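Local coordinates for protein TetR family transcriptional regulator (Chloroflexus aurantiacus, PDB 3NRG) that probably binds DNA and regulates transcription through an N-terminal helix-turn-helix domain joined to an all-helical C-terminal domain, at residues 56-59 with 60-64; 112-115 with 116-120; 120-124 with 125-129; 133-136 with 137-141. All blocks are in the same frame, centred on the assembly; numbering follows the deposited sequence. Where two conformers were deposited one is given.

Contact 1 of 4, residues 56-59 with 60-64; sequences DKKD and CYLYL
Lys58 carries an unusual double role at the start of helix 57-78: its aliphatic part packs on Leu62, one turn on, while its ammonium group bends back over the helix end to two carboxylates. This is an N-cap within the tetR-family region that is predicted to bind DNA. Asp56 holds the cap position, and its OD1 accepts from Asp59 N at 3.0 Å, met nearly along the C-O axis. Lys58 leaves the backbone extended (CG anti to N, chi1 179°) and then bends at its last two torsions, bringing NZ into salt bridges with Asp59 OD1, approached from above the carboxylate plane, and with Asp56 OD2, the hydrogen bond to Asp56 being weak. The Lys58 ammonium and the helix N terminus would both tend to stabilise the negative charge of Asp56, and the lysine probably also offsets the closeness of the two acids. Asp59 OD1 also accepts from Gly1 N. Behind the cap, regular bonds run from Tyr61 N to Lys57 O and from Leu62 N to Lys58 O, whereas Cys60 N reaches Asp56 O only weakly. Lys57 turns elsewhere, its NZ bonding Tyr31 O. Leu62 and Lys58 point the same way, with Leu62 CD1 4.0 Å from Lys58 CG.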
ATOM      1  N   ASP A  56      10.977  -1.754  21.501  1.00 43.99           N
ATOM      2  CA  ASP A  56      10.092  -0.599  21.682  1.00 43.63           C
ATOM      3  C   ASP A  56       9.001  -0.572  20.591  1.00 45.25           C
ATOM      4  O   ASP A  56       8.975  -1.453  19.730  1.00 43.27           O
ATOM      5  CB  ASP A  56      10.903   0.729  21.700  1.00 46.39           C
ATOM      6  CG  ASP A  56      11.822   0.954  20.498  1.00 55.72           C
ATOM      7  OD1 ASP A  56      11.669   0.234  19.482  1.00 55.21           O
ATOM      8  OD2 ASP A  56      12.677   1.864  20.567  1.00 61.40           O
ATOM      9  N   LYS A  57       8.107   0.438  20.631  1.00 41.92           N
ATOM     10  CA  LYS A  57       7.028   0.599  19.646  1.00 40.35           C
ATOM     11  C   LYS A  57       7.601   0.846  18.233  1.00 43.63           C
ATOM     12  O   LYS A  57       7.062   0.328  17.255  1.00 41.84           O
ATOM     13  CB  LYS A  57       6.087   1.745  20.069  1.00 42.80           C
ATOM     14  CG  LYS A  57       4.817   1.864  19.220  1.00 49.44           C
ATOM     15  CD  LYS A  57       3.740   2.733  19.897  1.00 57.13           C
ATOM     16  CE  LYS A  57       4.097   4.201  19.966  1.00 63.68           C
ATOM     17  NZ  LYS A  57       2.994   5.007  20.547  1.00 71.01           N
ATOM     18  N   LYS A  58       8.733   1.599  18.152  1.00 41.19           N
ATOM     19  CA  LYS A  58       9.448   1.922  16.909  1.00 40.31           C
ATOM     20  C   LYS A  58       9.837   0.655  16.128  1.00 43.22           C
ATOM     21  O   LYS A  58       9.548   0.564  14.929  1.00 41.39           O
ATOM     22  CB  LYS A  58      10.700   2.771  17.224  1.00 44.01           C
ATOM     23  CG  LYS A  58      11.535   3.153  15.997  1.00 59.27           C
ATOM     24  CD  LYS A  58      12.869   3.803  16.382  1.00 68.01           C
ATOM     25  CE  LYS A  58      13.998   2.805  16.545  1.00 76.76           C
ATOM     26  NZ  LYS A  58      13.902   2.050  17.825  1.00 84.03           N
ATOM     27  N   ASP A  59      10.482  -0.328  16.817  1.00 40.07           N
ATOM     28  CA  ASP A  59      10.912  -1.591  16.203  1.00 39.45           C
ATOM     29  C   ASP A  59       9.732  -2.389  15.667  1.00 42.06           C
ATOM     30  O   ASP A  59       9.837  -2.999  14.593  1.00 41.36           O
ATOM     31  CB  ASP A  59      11.730  -2.434  17.197  1.00 42.52           C
ATOM     32  CG  ASP A  59      13.113  -1.878  17.507  1.00 53.72           C
ATOM     33  OD1 ASP A  59      13.445  -0.779  16.995  1.00 53.83           O
ATOM     34  OD2 ASP A  59      13.867  -2.543  18.251  1.00 60.71           O
ATOM     35  N   CYS A  60       8.591  -2.357  16.392  1.00 37.59           N
ATOM     36  CA  CYS A  60       7.366  -3.044  15.977  1.00 36.10           C
ATOM     37  C   CYS A  60       6.781  -2.406  14.712  1.00 38.74           C
ATOM     38  O   CYS A  60       6.396  -3.120  13.790  1.00 37.40           O
ATOM     39  CB  CYS A  60       6.350  -3.073  17.115  1.00 36.49           C
ATOM     40  SG  CYS A  60       4.895  -4.089  16.780  1.00 39.57           S
ATOM     41  N   TYR A  61       6.762  -1.060  14.654  1.00 35.77           N
ATOM     42  CA  TYR A  61       6.272  -0.316  13.495  1.00 35.33           C
ATOM     43  C   TYR A  61       7.136  -0.566  12.250  1.00 39.23           C
ATOM     44  O   TYR A  61       6.596  -0.729  11.154  1.00 37.77           O
ATOM     45  CB  TYR A  61       6.194   1.185  13.805  1.00 37.17           C
ATOM     46  CG  TYR A  61       5.618   2.000  12.667  1.00 38.60           C
ATOM     47  CD1 TYR A  61       4.248   2.013  12.419  1.00 39.91           C
ATOM     48  CD2 TYR A  61       6.441   2.758  11.838  1.00 39.90           C
ATOM     49  CE1 TYR A  61       3.712   2.750  11.366  1.00 41.16           C
ATOM     50  CE2 TYR A  61       5.916   3.506  10.786  1.00 40.58           C
ATOM     51  CZ  TYR A  61       4.548   3.495  10.550  1.00 48.68           C
ATOM     52  OH  TYR A  61       4.016   4.224   9.515  1.00 47.05           O
ATOM     53  N   LEU A  62       8.474  -0.596  12.422  1.00 37.34           N
ATOM     54  CA  LEU A  62       9.418  -0.865  11.332  1.00 37.83           C
ATOM     55  C   LEU A  62       9.206  -2.259  10.755  1.00 42.74           C
ATOM     56  O   LEU A  62       9.275  -2.434   9.536  1.00 42.65           O
ATOM     57  CB  LEU A  62      10.869  -0.718  11.824  1.00 39.29           C
ATOM     58  CG  LEU A  62      11.573   0.592  11.475  1.00 45.32           C
ATOM     59  CD1 LEU A  62      11.040   1.752  12.311  1.00 46.07           C
ATOM     60  CD2 LEU A  62      13.066   0.471  11.681  1.00 49.77           C
ATOM     61  N   TYR A  63       8.946  -3.257  11.633  1.00 39.27           N
ATOM     62  CA  TYR A  63       8.681  -4.640  11.224  1.00 38.41           C
ATOM     63  C   TYR A  63       7.413  -4.714  10.350  1.00 41.62           C
ATOM     64  O   TYR A  63       7.414  -5.391   9.321  1.00 41.82           O
ATOM     65  CB  TYR A  63       8.553  -5.550  12.469  1.00 39.59           C
ATOM     66  CG  TYR A  63       8.011  -6.936  12.178  1.00 40.51           C
ATOM     67  CD1 TYR A  63       8.817  -7.915  11.604  1.00 42.79           C
ATOM     68  CD2 TYR A  63       6.711  -7.285  12.529  1.00 40.87           C
ATOM     69  CE1 TYR A  63       8.328  -9.196  11.342  1.00 43.44           C
ATOM     70  CE2 TYR A  63       6.209  -8.562  12.271  1.00 41.87           C
ATOM     71  CZ  TYR A  63       7.024  -9.517  11.683  1.00 49.45           C
ATOM     72  OH  TYR A  63       6.541 -10.779  11.439  1.00 51.43           O
ATOM     73  N   LEU A  64       6.354  -3.991  10.749  1.00 36.54           N
ATOM     74  CA  LEU A  64       5.092  -3.960  10.018  1.00 35.05           C
ATOM     75  C   LEU A  64       5.227  -3.243   8.662  1.00 40.09           C
ATOM     76  O   LEU A  64       4.610  -3.672   7.681  1.00 39.95           O
ATOM     77  CB  LEU A  64       3.992  -3.307  10.870  1.00 34.46           C
ATOM     78  CG  LEU A  64       3.630  -4.024  12.179  1.00 37.97           C
ATOM     79  CD1 LEU A  64       2.742  -3.183  13.006  1.00 37.66           C
ATOM     80  CD2 LEU A  64       2.974  -5.374  11.916  1.00 38.54           C
TER

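Contact 2 of 4, residues 112-115 with 116-120; sequences AYKA and LYDDV
Tyr113 turns CG away from its own N (chi1 178°), which lays the ring beside the end of helix 106-114, and Tyr117, its CG anti to the carbonyl carbon (chi1 -47°), swings back to meet it. The result is an edge-to-face (T-shaped) pair: the Tyr117 edge addresses the Tyr113 face, centroids 5.3 Å apart and planes at 67°. Tyr117 CE2 makes the nearest approach, 3.6 Å from Tyr113 CZ and displaced toward the rim of that ring. Both hydroxyls turn to helix 157-179, where Glu170 takes Tyr113 OH on OE1 and Tyr117 OH on OE2, so a single carboxylate holds both hydroxyls. In the C-terminal domain of this TetR-like protein, the backbone here leaves the helix for the loop leading to helix 124-147. Lys114 O accepts twice, from Asp118 N at 2.8 Å and from Tyr117 N at 3.1 Å. Leu116 N bonds to Tyr113 O. The Asp118 carboxylate passes the aliphatic chain of Lys114, OD2 lying 3.8 Å from Lys114 CD. Further along the loop, Val120 turns back to Ala115, its CG2 4.1 Å from Ala115 CB, and Tyr61 of helix 57-78 packs against both.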
ATOM      1  N   ALA A 112       0.909   1.508   5.602  1.00 34.83           N
ATOM      2  CA  ALA A 112       1.795   2.132   4.612  1.00 34.99           C
ATOM      3  C   ALA A 112       1.215   3.468   4.107  1.00 39.78           C
ATOM      4  O   ALA A 112       1.971   4.405   3.837  1.00 40.00           O
ATOM      5  CB  ALA A 112       2.024   1.182   3.445  1.00 35.28           C
ATOM      6  N   TYR A 113      -0.134   3.551   4.000  1.00 36.02           N
ATOM      7  CA  TYR A 113      -0.833   4.759   3.560  1.00 35.56           C
ATOM      8  C   TYR A 113      -0.706   5.878   4.596  1.00 40.94           C
ATOM      9  O   TYR A 113      -0.476   7.032   4.217  1.00 40.75           O
ATOM     10  CB  TYR A 113      -2.315   4.449   3.273  1.00 36.30           C
ATOM     11  CG  TYR A 113      -3.135   5.659   2.865  1.00 37.58           C
ATOM     12  CD1 TYR A 113      -3.086   6.153   1.565  1.00 39.21           C
ATOM     13  CD2 TYR A 113      -4.028   6.254   3.754  1.00 38.60           C
ATOM     14  CE1 TYR A 113      -3.849   7.258   1.180  1.00 40.42           C
ATOM     15  CE2 TYR A 113      -4.801   7.354   3.380  1.00 39.85           C
ATOM     16  CZ  TYR A 113      -4.711   7.850   2.090  1.00 47.48           C
ATOM     17  OH  TYR A 113      -5.475   8.927   1.718  1.00 48.26           O
ATOM     18  N   LYS A 114      -0.861   5.540   5.911  1.00 38.26           N
ATOM     19  CA  LYS A 114      -0.758   6.529   6.986  0.50 38.86           C
ATOM     20  C   LYS A 114       0.663   7.101   7.094  1.00 43.99           C
ATOM     21  O   LYS A 114       0.825   8.260   7.458  1.00 44.86           O
ATOM     22  CB  LYS A 114      -1.206   5.930   8.331  0.50 41.50           C
ATOM     23  CG  LYS A 114      -2.720   5.875   8.515  0.50 49.81           C
ATOM     24  CD  LYS A 114      -3.088   5.500   9.951  0.50 58.44           C
ATOM     25  CE  LYS A 114      -4.559   5.673  10.226  0.50 66.15           C
ATOM     26  NZ  LYS A 114      -4.879   5.460  11.654  0.50 73.41           N
ATOM     27  N   ALA A 115       1.694   6.292   6.733  1.00 40.59           N
ATOM     28  CA  ALA A 115       3.104   6.712   6.775  1.00 41.01           C
ATOM     29  C   ALA A 115       3.385   7.908   5.842  1.00 46.17           C
ATOM     30  O   ALA A 115       4.353   8.640   6.057  1.00 46.16           O
ATOM     31  CB  ALA A 115       4.009   5.541   6.413  1.00 41.56           C
ATOM     32  N   LEU A 116       2.531   8.101   4.809  1.00 43.39           N
ATOM     33  CA  LEU A 116       2.648   9.216   3.863  1.00 43.94           C
ATOM     34  C   LEU A 116       2.314  10.568   4.515  1.00 52.44           C
ATOM     35  O   LEU A 116       2.784  11.605   4.041  1.00 53.24           O
ATOM     36  CB  LEU A 116       1.710   9.004   2.663  1.00 42.70           C
ATOM     37  CG  LEU A 116       2.039   7.855   1.720  1.00 45.89           C
ATOM     38  CD1 LEU A 116       0.852   7.525   0.857  1.00 45.01           C
ATOM     39  CD2 LEU A 116       3.254   8.171   0.865  1.00 46.49           C
ATOM     40  N   TYR A 117       1.462  10.563   5.562  1.00 51.28           N
ATOM     41  CA  TYR A 117       0.971  11.795   6.181  1.00 53.30           C
ATOM     42  C   TYR A 117       1.363  11.942   7.655  1.00 60.89           C
ATOM     43  O   TYR A 117       1.722  13.040   8.086  1.00 62.12           O
ATOM     44  CB  TYR A 117      -0.566  11.904   6.019  1.00 54.50           C
ATOM     45  CG  TYR A 117      -1.053  11.623   4.609  1.00 55.35           C
ATOM     46  CD1 TYR A 117      -0.954  12.588   3.609  1.00 57.00           C
ATOM     47  CD2 TYR A 117      -1.602  10.390   4.272  1.00 55.38           C
ATOM     48  CE1 TYR A 117      -1.366  12.324   2.304  1.00 56.04           C
ATOM     49  CE2 TYR A 117      -2.025  10.116   2.972  1.00 55.62           C
ATOM     50  CZ  TYR A 117      -1.909  11.089   1.991  1.00 62.60           C
ATOM     51  OH  TYR A 117      -2.331  10.827   0.714  1.00 64.15           O
ATOM     52  N   ASP A 118       1.257  10.855   8.432  1.00 58.68           N
ATOM     53  CA  ASP A 118       1.513  10.880   9.872  1.00 60.37           C
ATOM     54  C   ASP A 118       3.001  10.974  10.240  1.00 64.59           C
ATOM     55  O   ASP A 118       3.857  10.492   9.494  1.00 62.61           O
ATOM     56  CB  ASP A 118       0.851   9.667  10.560  1.00 62.79           C
ATOM     57  CG  ASP A 118      -0.677   9.643  10.466  1.00 78.05           C
ATOM     58  OD1 ASP A 118      -1.259  10.604   9.895  1.00 78.51           O
ATOM     59  OD2 ASP A 118      -1.288   8.665  10.960  1.00 87.13           O
ATOM     60  N   ASP A 119       3.300  11.592  11.410  1.00 63.37           N
ATOM     61  CA  ASP A 119       4.671  11.713  11.921  1.00 64.34           C
ATOM     62  C   ASP A 119       5.096  10.371  12.509  1.00 67.06           C
ATOM     63  O   ASP A 119       4.864  10.102  13.694  1.00 67.26           O
ATOM     64  CB  ASP A 119       4.774  12.847  12.976  1.00 68.23           C
ATOM     65  CG  ASP A 119       6.202  13.194  13.413  1.00 83.25           C
ATOM     66  OD1 ASP A 119       7.000  12.253  13.659  1.00 83.70           O
ATOM     67  OD2 ASP A 119       6.488  14.398  13.603  1.00 92.11           O
ATOM     68  N   VAL A 120       5.673   9.510  11.667  1.00 62.10           N
ATOM     69  CA  VAL A 120       6.094   8.171  12.074  1.00 61.25           C
ATOM     70  C   VAL A 120       7.629   8.055  12.134  1.00 64.83           C
ATOM     71  O   VAL A 120       8.325   8.714  11.358  1.00 63.97           O
ATOM     72  CB  VAL A 120       5.444   7.060  11.203  1.00 63.76           C
ATOM     73  CG1 VAL A 120       3.938   6.979  11.453  1.00 63.01           C
ATOM     74  CG2 VAL A 120       5.743   7.266   9.717  1.00 62.92           C
TER

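Contact 3 of 4, residues 120-124 with 125-129; sequences VPLPA and ETMQV
Met127, present as selenomethionine, closes the packed side of this contact, where its terminal CE meets Val120 and Leu122; the other side, around Ala124 and Glu125, is exposed to solvent. Here a loop enters the N terminus of helix 124-147 in the C-terminal domain, with Pro123 at the N-cap position. Met127 leaves with CG anti to the backbone N (chi1 -171°) and bends at both later torsions, which curls its end back over the loop. There CE lies 3.8 Å from Leu122 CB and 4.1 Å from Val120 CG2. Leu122 continues this apolar side toward Tyr61, Leu62 and Ile65, and is thus in touch with helix 57-78 as well as with Met127. The first helical turn is fastened by Met127 N to Pro123 O, 2.8 Å and nearly straight, followed by Gln128 N to Ala124 O at 3.0 Å. On the solvent side Glu125 folds back rather than reaching outward: its CG sits between the backbone N and the carbonyl carbon (chi1 62°), and its carboxylate crosses Pro123. Thr126 lies side by side with the same proline, OG1 3.6 Å from Pro123 CD, while Glu125 OE2 comes to 3.3 Å from Pro123 CB.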
ATOM      1  N   VAL A 120       5.673   9.510  11.667  1.00 62.10           N
ATOM      2  CA  VAL A 120       6.094   8.171  12.074  1.00 61.25           C
ATOM      3  C   VAL A 120       7.629   8.055  12.134  1.00 64.83           C
ATOM      4  O   VAL A 120       8.325   8.714  11.358  1.00 63.97           O
ATOM      5  CB  VAL A 120       5.444   7.060  11.203  1.00 63.76           C
ATOM      6  CG1 VAL A 120       3.938   6.979  11.453  1.00 63.01           C
ATOM      7  CG2 VAL A 120       5.743   7.266   9.717  1.00 62.92           C
ATOM      8  N   PRO A 121       8.183   7.266  13.083  1.00 61.97           N
ATOM      9  CA  PRO A 121       9.643   7.184  13.189  1.00 62.64           C
ATOM     10  C   PRO A 121      10.245   6.128  12.271  1.00 65.02           C
ATOM     11  O   PRO A 121      10.447   4.984  12.681  1.00 64.59           O
ATOM     12  CB  PRO A 121       9.872   6.878  14.668  1.00 65.50           C
ATOM     13  CG  PRO A 121       8.619   6.180  15.115  1.00 69.26           C
ATOM     14  CD  PRO A 121       7.520   6.443  14.116  1.00 63.44           C
ATOM     15  N   LEU A 122      10.531   6.515  11.026  1.00 60.59           N
ATOM     16  CA  LEU A 122      11.142   5.624  10.047  1.00 59.87           C
ATOM     17  C   LEU A 122      12.521   6.146   9.642  1.00 64.24           C
ATOM     18  O   LEU A 122      12.724   7.364   9.597  1.00 64.48           O
ATOM     19  CB  LEU A 122      10.241   5.479   8.800  1.00 58.67           C
ATOM     20  CG  LEU A 122       8.955   4.656   8.981  1.00 62.60           C
ATOM     21  CD1 LEU A 122       8.035   4.836   7.802  1.00 61.60           C
ATOM     22  CD2 LEU A 122       9.263   3.159   9.197  1.00 65.42           C
ATOM     23  N   PRO A 123      13.490   5.249   9.317  1.00 60.57           N
ATOM     24  CA  PRO A 123      14.815   5.730   8.894  1.00 61.68           C
ATOM     25  C   PRO A 123      14.749   6.509   7.581  1.00 66.14           C
ATOM     26  O   PRO A 123      13.804   6.331   6.804  1.00 64.51           O
ATOM     27  CB  PRO A 123      15.635   4.437   8.739  1.00 63.63           C
ATOM     28  CG  PRO A 123      14.849   3.378   9.441  1.00 66.97           C
ATOM     29  CD  PRO A 123      13.425   3.774   9.313  1.00 61.27           C
ATOM     30  N   ALA A 124      15.755   7.377   7.334  1.00 64.62           N
ATOM     31  CA  ALA A 124      15.829   8.217   6.131  1.00 64.71           C
ATOM     32  C   ALA A 124      15.620   7.423   4.824  1.00 67.99           C
ATOM     33  O   ALA A 124      14.833   7.848   3.972  1.00 66.72           O
ATOM     34  CB  ALA A 124      17.158   8.957   6.091  1.00 67.28           C
ATOM     35  N   GLU A 125      16.299   6.258   4.684  1.00 64.87           N
ATOM     36  CA  GLU A 125      16.194   5.417   3.484  1.00 63.61           C
ATOM     37  C   GLU A 125      14.801   4.802   3.308  1.00 64.08           C
ATOM     38  O   GLU A 125      14.309   4.726   2.185  1.00 63.28           O
ATOM     39  CB  GLU A 125      17.311   4.338   3.430  1.00 66.06           C
ATOM     40  CG  GLU A 125      17.302   3.327   4.578  1.00 77.43           C
ATOM     41  CD  GLU A 125      17.972   3.763   5.871  1.00100.55           C
ATOM     42  OE1 GLU A 125      18.541   4.878   5.911  1.00 92.04           O
ATOM     43  OE2 GLU A 125      17.950   2.967   6.839  1.00 96.89           O
ATOM     44  N   THR A 126      14.148   4.405   4.420  1.00 58.68           N
ATOM     45  CA  THR A 126      12.802   3.826   4.376  1.00 56.63           C
ATOM     46  C   THR A 126      11.759   4.913   4.097  1.00 58.21           C
ATOM     47  O   THR A 126      10.848   4.695   3.295  1.00 56.67           O
ATOM     48  CB  THR A 126      12.500   3.056   5.676  1.00 64.68           C
ATOM     49  OG1 THR A 126      13.631   2.256   6.027  1.00 67.59           O
ATOM     50  CG2 THR A 126      11.256   2.178   5.557  1.00 60.88           C
HETATM   51  N   MSE A 127      11.904   6.091   4.754  1.00 54.01           N
HETATM   52  CA  MSE A 127      10.998   7.227   4.575  1.00 52.61           C
HETATM   53  C   MSE A 127      11.006   7.706   3.114  1.00 54.30           C
HETATM   54  O   MSE A 127       9.942   7.970   2.552  1.00 52.73           O
HETATM   55  CB  MSE A 127      11.376   8.376   5.529  1.00 56.06           C
HETATM   56  CG  MSE A 127      10.345   9.503   5.559  1.00 63.19           C
HETATM   57 SE   MSE A 127       8.635   8.942   6.313  0.75 70.51          SE
HETATM   58  CE  MSE A 127       9.117   9.041   8.181  1.00 68.71           C
ATOM     59  N   GLN A 128      12.206   7.769   2.494  1.00 51.00           N
ATOM     60  CA  GLN A 128      12.392   8.191   1.100  1.00 50.56           C
ATOM     61  C   GLN A 128      11.604   7.302   0.127  1.00 52.34           C
ATOM     62  O   GLN A 128      10.906   7.818  -0.740  1.00 51.04           O
ATOM     63  CB  GLN A 128      13.894   8.190   0.737  1.00 53.26           C
ATOM     64  CG  GLN A 128      14.210   8.675  -0.689  1.00 62.44           C
ATOM     65  CD  GLN A 128      13.984  10.158  -0.872  1.00 78.74           C
ATOM     66  OE1 GLN A 128      14.086  10.959   0.072  1.00 72.80           O
ATOM     67  NE2 GLN A 128      13.717  10.560  -2.105  1.00 70.60           N
ATOM     68  N   VAL A 129      11.718   5.966   0.281  1.00 48.11           N
ATOM     69  CA  VAL A 129      11.037   4.975  -0.565  1.00 46.54           C
ATOM     70  C   VAL A 129       9.503   5.061  -0.402  1.00 46.62           C
ATOM     71  O   VAL A 129       8.780   5.024  -1.400  1.00 45.71           O
ATOM     72  CB  VAL A 129      11.579   3.538  -0.289  1.00 51.31           C
ATOM     73  CG1 VAL A 129      10.742   2.473  -1.001  1.00 50.42           C
ATOM     74  CG2 VAL A 129      13.050   3.423  -0.684  1.00 52.47           C
TER

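Contact 4 of 4, residues 133-136 with 137-141; sequences GSFA and YFKQL
The Phe138 ring has Ser134 O and Phe135 N lying obliquely to it, and its CE2 is 4.2 Å from Ser134 CB, one turn back along the helix. Phe135 meets the Lys139 chain in a similarly oblique way, Phe135 CE1 lying 4.3 Å from Lys139 CD, and Tyr137 has Leu141 CG over one face, offset toward the rim. All belong to helix 124-147, whose side chains here pack against helices 157-179 and 87-104 of the all-helical C-terminal domain. Phe138 is buried: CG stands anti to its carbonyl carbon (chi1 -67°), which places the ring between those two helices, where Leu91, Leu94, Leu164 and Phe168 surround it. Phe135 and Lys139 both touch Ala161 of helix 157-179. Tyr137 goes toward helix 87-104, packing on Leu94 and hydrogen-bonding through OH to Tyr90 OH. Ser134 OG hydrogen-bonds Asn165 OD1 of helix 157-179. The helix is kinked here, where the N atoms of Ser134 and Phe135 make no bond to the turn before. Regular bonding has resumed by Tyr137, whose N reaches Gly133 O at 3.3 Å. Phe138 N bonds Ser134 O at 3.0 Å, Lys139 N bonds Phe135 O at the same distance, and Gln140 N bonds Ala136 O at 3.2 Å.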
ATOM      1  N   GLY A 133       9.212   7.188  -3.572  1.00 36.23           N
ATOM      2  CA  GLY A 133       9.517   6.047  -4.434  1.00 35.57           C
ATOM      3  C   GLY A 133       8.659   5.956  -5.677  1.00 37.42           C
ATOM      4  O   GLY A 133       9.191   5.905  -6.791  1.00 37.62           O
ATOM      5  N   SER A 134       7.315   5.919  -5.500  1.00 31.19           N
ATOM      6  CA  SER A 134       6.368   5.812  -6.621  1.00 29.52           C
ATOM      7  C   SER A 134       6.408   7.034  -7.563  1.00 30.64           C
ATOM      8  O   SER A 134       6.417   6.859  -8.781  1.00 30.30           O
ATOM      9  CB  SER A 134       4.949   5.547  -6.119  1.00 32.47           C
ATOM     10  OG  SER A 134       4.577   6.445  -5.086  1.00 43.30           O
ATOM     11  N   PHE A 135       6.502   8.259  -6.997  1.00 25.31           N
ATOM     12  CA  PHE A 135       6.608   9.501  -7.781  1.00 24.40           C
ATOM     13  C   PHE A 135       7.825   9.453  -8.723  1.00 28.80           C
ATOM     14  O   PHE A 135       7.707   9.808  -9.902  1.00 28.64           O
ATOM     15  CB  PHE A 135       6.702  10.734  -6.847  1.00 26.08           C
ATOM     16  CG  PHE A 135       6.935  12.051  -7.566  1.00 27.50           C
ATOM     17  CD1 PHE A 135       8.225  12.491  -7.848  1.00 30.91           C
ATOM     18  CD2 PHE A 135       5.866  12.851  -7.948  1.00 28.41           C
ATOM     19  CE1 PHE A 135       8.438  13.689  -8.535  1.00 31.90           C
ATOM     20  CE2 PHE A 135       6.082  14.058  -8.621  1.00 31.55           C
ATOM     21  CZ  PHE A 135       7.367  14.464  -8.916  1.00 30.48           C
ATOM     22  N   ALA A 136       8.993   9.016  -8.194  1.00 24.94           N
ATOM     23  CA  ALA A 136      10.236   8.904  -8.959  1.00 25.49           C
ATOM     24  C   ALA A 136      10.100   7.919 -10.121  1.00 30.17           C
ATOM     25  O   ALA A 136      10.650   8.169 -11.202  1.00 31.38           O
ATOM     26  CB  ALA A 136      11.380   8.487  -8.046  1.00 26.85           C
ATOM     27  N   TYR A 137       9.345   6.812  -9.914  1.00 25.55           N
ATOM     28  CA  TYR A 137       9.115   5.808 -10.961  1.00 25.48           C
ATOM     29  C   TYR A 137       8.228   6.368 -12.088  1.00 28.76           C
ATOM     30  O   TYR A 137       8.555   6.193 -13.264  1.00 29.42           O
ATOM     31  CB  TYR A 137       8.514   4.519 -10.364  1.00 26.06           C
ATOM     32  CG  TYR A 137       8.311   3.410 -11.380  1.00 27.43           C
ATOM     33  CD1 TYR A 137       9.398   2.768 -11.972  1.00 29.42           C
ATOM     34  CD2 TYR A 137       7.032   2.961 -11.707  1.00 27.70           C
ATOM     35  CE1 TYR A 137       9.217   1.748 -12.904  1.00 29.10           C
ATOM     36  CE2 TYR A 137       6.839   1.927 -12.624  1.00 28.96           C
ATOM     37  CZ  TYR A 137       7.936   1.332 -13.231  1.00 34.69           C
ATOM     38  OH  TYR A 137       7.752   0.314 -14.131  1.00 32.93           O
ATOM     39  N   PHE A 138       7.133   7.084 -11.727  1.00 23.62           N
ATOM     40  CA  PHE A 138       6.244   7.708 -12.704  1.00 22.77           C
ATOM     41  C   PHE A 138       6.966   8.766 -13.525  1.00 29.00           C
ATOM     42  O   PHE A 138       6.767   8.834 -14.736  1.00 30.29           O
ATOM     43  CB  PHE A 138       5.000   8.307 -12.026  1.00 23.40           C
ATOM     44  CG  PHE A 138       4.063   7.289 -11.418  1.00 23.20           C
ATOM     45  CD1 PHE A 138       3.526   6.263 -12.191  1.00 25.23           C
ATOM     46  CD2 PHE A 138       3.639   7.413 -10.104  1.00 24.15           C
ATOM     47  CE1 PHE A 138       2.643   5.335 -11.633  1.00 25.28           C
ATOM     48  CE2 PHE A 138       2.758   6.482  -9.546  1.00 26.07           C
ATOM     49  CZ  PHE A 138       2.264   5.451 -10.314  1.00 23.79           C
ATOM     50  N   LYS A 139       7.846   9.566 -12.877  1.00 26.49           N
ATOM     51  CA  LYS A 139       8.644  10.597 -13.562  1.00 27.34           C
ATOM     52  C   LYS A 139       9.555   9.958 -14.618  1.00 33.93           C
ATOM     53  O   LYS A 139       9.652  10.467 -15.733  1.00 33.71           O
ATOM     54  CB  LYS A 139       9.466  11.412 -12.547  1.00 29.48           C
ATOM     55  CG  LYS A 139      10.017  12.717 -13.114  1.00 36.81           C
ATOM     56  CD  LYS A 139      10.854  13.465 -12.093  1.00 41.29           C
ATOM     57  CE  LYS A 139      11.482  14.697 -12.688  1.00 53.30           C
ATOM     58  NZ  LYS A 139      12.304  15.427 -11.694  1.00 64.26           N
ATOM     59  N   GLN A 140      10.164   8.803 -14.280  1.00 32.61           N
ATOM     60  CA  GLN A 140      11.018   8.040 -15.196  1.00 33.82           C
ATOM     61  C   GLN A 140      10.201   7.556 -16.410  1.00 37.12           C
ATOM     62  O   GLN A 140      10.662   7.691 -17.542  1.00 38.21           O
ATOM     63  CB  GLN A 140      11.659   6.846 -14.456  1.00 35.85           C
ATOM     64  CG  GLN A 140      12.729   6.100 -15.260  1.00 59.17           C
ATOM     65  CD  GLN A 140      13.216   4.844 -14.551  1.00 80.30           C
ATOM     66  OE1 GLN A 140      13.292   4.775 -13.314  1.00 75.24           O
ATOM     67  NE2 GLN A 140      13.599   3.839 -15.326  1.00 72.15           N
ATOM     68  N   LEU A 141       8.965   7.042 -16.171  1.00 32.29           N
ATOM     69  CA  LEU A 141       8.070   6.562 -17.244  1.00 31.43           C
ATOM     70  C   LEU A 141       7.632   7.695 -18.165  1.00 34.97           C
ATOM     71  O   LEU A 141       7.590   7.507 -19.383  1.00 35.66           O
ATOM     72  CB  LEU A 141       6.825   5.857 -16.664  1.00 30.19           C
ATOM     73  CG  LEU A 141       7.048   4.547 -15.904  1.00 34.16           C
ATOM     74  CD1 LEU A 141       5.751   4.048 -15.325  1.00 33.08           C
ATOM     75  CD2 LEU A 141       7.639   3.478 -16.801  1.00 36.05           C
TER

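Contact 1 comes first along the chain, at the start of helix 57-78, which begins within the N-terminal tetR-family region, the part predicted to bind DNA. Contact 2 follows at the end of helix 106-114, and contact 3 takes over at their shared Val120 to begin helix 124-147; contact 4 lies further along that helix. Each is a local turn, so they run in series and none encloses or crosses another. Contacts 1, 2 and 3 nevertheless meet in space: Tyr61 OH lies 3.4 Å from both Ala115 CB and Val120 CG1, and Leu62 reaches the loop 120-124, joining the two family regions. Contact 4 stands apart, its centre about 28 Å from that of contact 1, within the C-terminal helices.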